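Local coordinates for protein phospho-2-dehydro-3-deoxyheptonate aldolase/chorismate mutase (Thermus thermophilus, PDB 2D8D) that probably converts chorismate to prephenate through this chorismate mutase domain, one part of a longer protein that is also assigned 3-deoxy-7-phosphoheptulonate synthase activity, at residues 63-66 / 67-71. Residues are numbered along the deposited sequence; the frame is centred on the assembly and turned at random.
Sequences GPFP and DETIR
Phe65, just before the N-cap Pro66, meets Ile70 in a hydrophobic staple where a loop turns into helix 67-84, the last helix of this all-helical type II chorismate mutase domain. The case illustrates how the residue before an N-cap can pack on the first turn while the N-cap carbonyl starts the helix bond pattern. Thr69 straddles the two loop residues. Its chi1 of -64° sets OG1 anti to the carbonyl carbon, 3.5 Å from CD of the Pro66 ring, and leaves CG2 anti to the backbone N, reaching the Phe65 ring obliquely, 3.8 Å from CD2. A glycine in place of Thr69 would probably strip both branches from Phe65 and Pro66, leaving a gap beside the Phe65 ring. Ile70, the next residue along the helix, extends CD1 to within 3.8 Å of Phe65 CB, at the root of the aromatic side chain. The second subunit lies close by, its Ser81 packing on Phe65, its Ala80 on Thr69 and its Leu20 on Ile70. Asn61, at the other end of the loop, binds both Phe65 O and Asp67 OD1 through ND2. Pro66 O accepts a weak, bent bond from Thr69 N and a straighter one from Ile70 N, 3.1 Å long with an N-H...O angle of 163°.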
ATOM      1  N   GLY B  63      -2.810 -11.516  -8.168  1.00 11.20           N
ATOM      2  CA  GLY B  63      -3.045 -10.745  -9.374  1.00 10.81           C
ATOM      3  C   GLY B  63      -4.102  -9.700  -9.060  1.00 10.86           C
ATOM      4  O   GLY B  63      -4.681  -9.724  -7.974  1.00 11.75           O
ATOM      5  N   PRO B  64      -4.427  -8.806 -10.003  1.00 10.70           N
ATOM      6  CA  PRO B  64      -3.881  -8.699 -11.360  1.00 11.12           C
ATOM      7  C   PRO B  64      -2.501  -8.068 -11.535  1.00 12.12           C
ATOM      8  O   PRO B  64      -1.960  -8.075 -12.640  1.00 12.94           O
ATOM      9  CB  PRO B  64      -4.958  -7.906 -12.085  1.00 11.94           C
ATOM     10  CG  PRO B  64      -5.390  -6.943 -11.019  1.00 12.57           C
ATOM     11  CD  PRO B  64      -5.516  -7.833  -9.803  1.00 11.82           C
ATOM     12  N   PHE B  65      -1.925  -7.513 -10.475  1.00 11.66           N
ATOM     13  CA  PHE B  65      -0.606  -6.901 -10.604  1.00 12.34           C
ATOM     14  C   PHE B  65       0.480  -7.944 -10.819  1.00 13.25           C
ATOM     15  O   PHE B  65       0.438  -9.026 -10.233  1.00 13.06           O
ATOM     16  CB  PHE B  65      -0.248  -6.088  -9.359  1.00 13.23           C
ATOM     17  CG  PHE B  65      -1.082  -4.861  -9.176  1.00 13.20           C
ATOM     18  CD1 PHE B  65      -1.989  -4.774  -8.127  1.00 13.59           C
ATOM     19  CD2 PHE B  65      -0.963  -3.787 -10.053  1.00 14.57           C
ATOM     20  CE1 PHE B  65      -2.768  -3.633  -7.951  1.00 14.29           C
ATOM     21  CE2 PHE B  65      -1.737  -2.641  -9.887  1.00 16.37           C
ATOM     22  CZ  PHE B  65      -2.641  -2.564  -8.833  1.00 15.49           C
ATOM     23  N   PRO B  66       1.461  -7.640 -11.683  1.00 13.43           N
ATOM     24  CA  PRO B  66       2.537  -8.605 -11.915  1.00 14.12           C
ATOM     25  C   PRO B  66       3.384  -8.683 -10.647  1.00 13.38           C
ATOM     26  O   PRO B  66       3.410  -7.738  -9.855  1.00 11.59           O
ATOM     27  CB  PRO B  66       3.309  -7.990 -13.080  1.00 15.31           C
ATOM     28  CG  PRO B  66       2.263  -7.209 -13.814  1.00 16.18           C
ATOM     29  CD  PRO B  66       1.500  -6.561 -12.685  1.00 13.47           C
ATOM     30  N   ASP B  67       4.070  -9.803 -10.451  1.00 12.53           N
ATOM     31  CA  ASP B  67       4.912  -9.976  -9.272  1.00 12.37           C
ATOM     32  C   ASP B  67       5.894  -8.821  -9.095  1.00 12.43           C
ATOM     33  O   ASP B  67       6.120  -8.361  -7.978  1.00 11.31           O
ATOM     34  CB  ASP B  67       5.699 -11.285  -9.356  1.00 13.38           C
ATOM     35  CG  ASP B  67       4.819 -12.512  -9.212  1.00 13.64           C
ATOM     36  OD1 ASP B  67       3.616 -12.364  -8.915  1.00 14.16           O
ATOM     37  OD2 ASP B  67       5.340 -13.635  -9.388  1.00 14.68           O
ATOM     38  N   GLU B  68       6.477  -8.361 -10.198  1.00 13.05           N
ATOM     39  CA  GLU B  68       7.448  -7.269 -10.165  1.00 14.32           C
ATOM     40  C   GLU B  68       6.830  -5.991  -9.608  1.00 12.85           C
ATOM     41  O   GLU B  68       7.491  -5.232  -8.900  1.00 13.54           O
ATOM     42  CB  GLU B  68       8.000  -7.017 -11.574  1.00 17.48           C
ATOM     43  CG  GLU B  68       9.225  -6.104 -11.643  1.00 23.07           C
ATOM     44  CD  GLU B  68       8.913  -4.653 -11.325  1.00 25.84           C
ATOM     45  OE1 GLU B  68       7.973  -4.098 -11.933  1.00 28.69           O
ATOM     46  OE2 GLU B  68       9.613  -4.063 -10.473  1.00 28.29           O
ATOM     47  N   THR B  69       5.562  -5.757  -9.938  1.00 12.51           N
ATOM     48  CA  THR B  69       4.855  -4.572  -9.458  1.00 13.16           C
ATOM     49  C   THR B  69       4.616  -4.689  -7.954  1.00 10.69           C
ATOM     50  O   THR B  69       4.811  -3.726  -7.211  1.00 10.05           O
ATOM     51  CB  THR B  69       3.502  -4.398 -10.179  1.00 15.10           C
ATOM     52  OG1 THR B  69       3.730  -4.165 -11.575  1.00 18.33           O
ATOM     53  CG2 THR B  69       2.733  -3.219  -9.595  1.00 17.45           C
ATOM     54  N   ILE B  70       4.191  -5.869  -7.512  1.00  9.62           N
ATOM     55  CA  ILE B  70       3.961  -6.094  -6.091  1.00 10.15           C
ATOM     56  C   ILE B  70       5.278  -5.870  -5.349  1.00 10.08           C
ATOM     57  O   ILE B  70       5.316  -5.226  -4.301  1.00  9.72           O
ATOM     58  CB  ILE B  70       3.442  -7.533  -5.832  1.00 10.33           C
ATOM     59  CG1 ILE B  70       2.016  -7.674  -6.377  1.00 10.63           C
ATOM     60  CG2 ILE B  70       3.497  -7.861  -4.345  1.00 10.72           C
ATOM     61  CD1 ILE B  70       1.030  -6.647  -5.836  1.00 11.86           C
ATOM     62  N   ARG B  71       6.366  -6.390  -5.909  1.00 10.33           N
ATOM     63  CA  ARG B  71       7.681  -6.232  -5.303  1.00 11.18           C
ATOM     64  C   ARG B  71       8.047  -4.749  -5.207  1.00 10.91           C
ATOM     65  O   ARG B  71       8.513  -4.282  -4.172  1.00 11.07           O
ATOM     66  CB  ARG B  71       8.726  -6.978  -6.137  1.00 13.44           C
ATOM     67  CG  ARG B  71      10.139  -6.933  -5.584  1.00 18.11           C
ATOM     68  CD  ARG B  71      11.096  -7.680  -6.504  1.00 19.99           C
ATOM     69  NE  ARG B  71      10.746  -9.093  -6.616  1.00 21.90           N
ATOM     70  CZ  ARG B  71      10.962  -9.997  -5.666  1.00 22.43           C
ATOM     71  NH1 ARG B  71      11.534  -9.640  -4.524  1.00 24.47           N
ATOM     72  NH2 ARG B  71      10.600 -11.257  -5.856  1.00 24.70           N
TER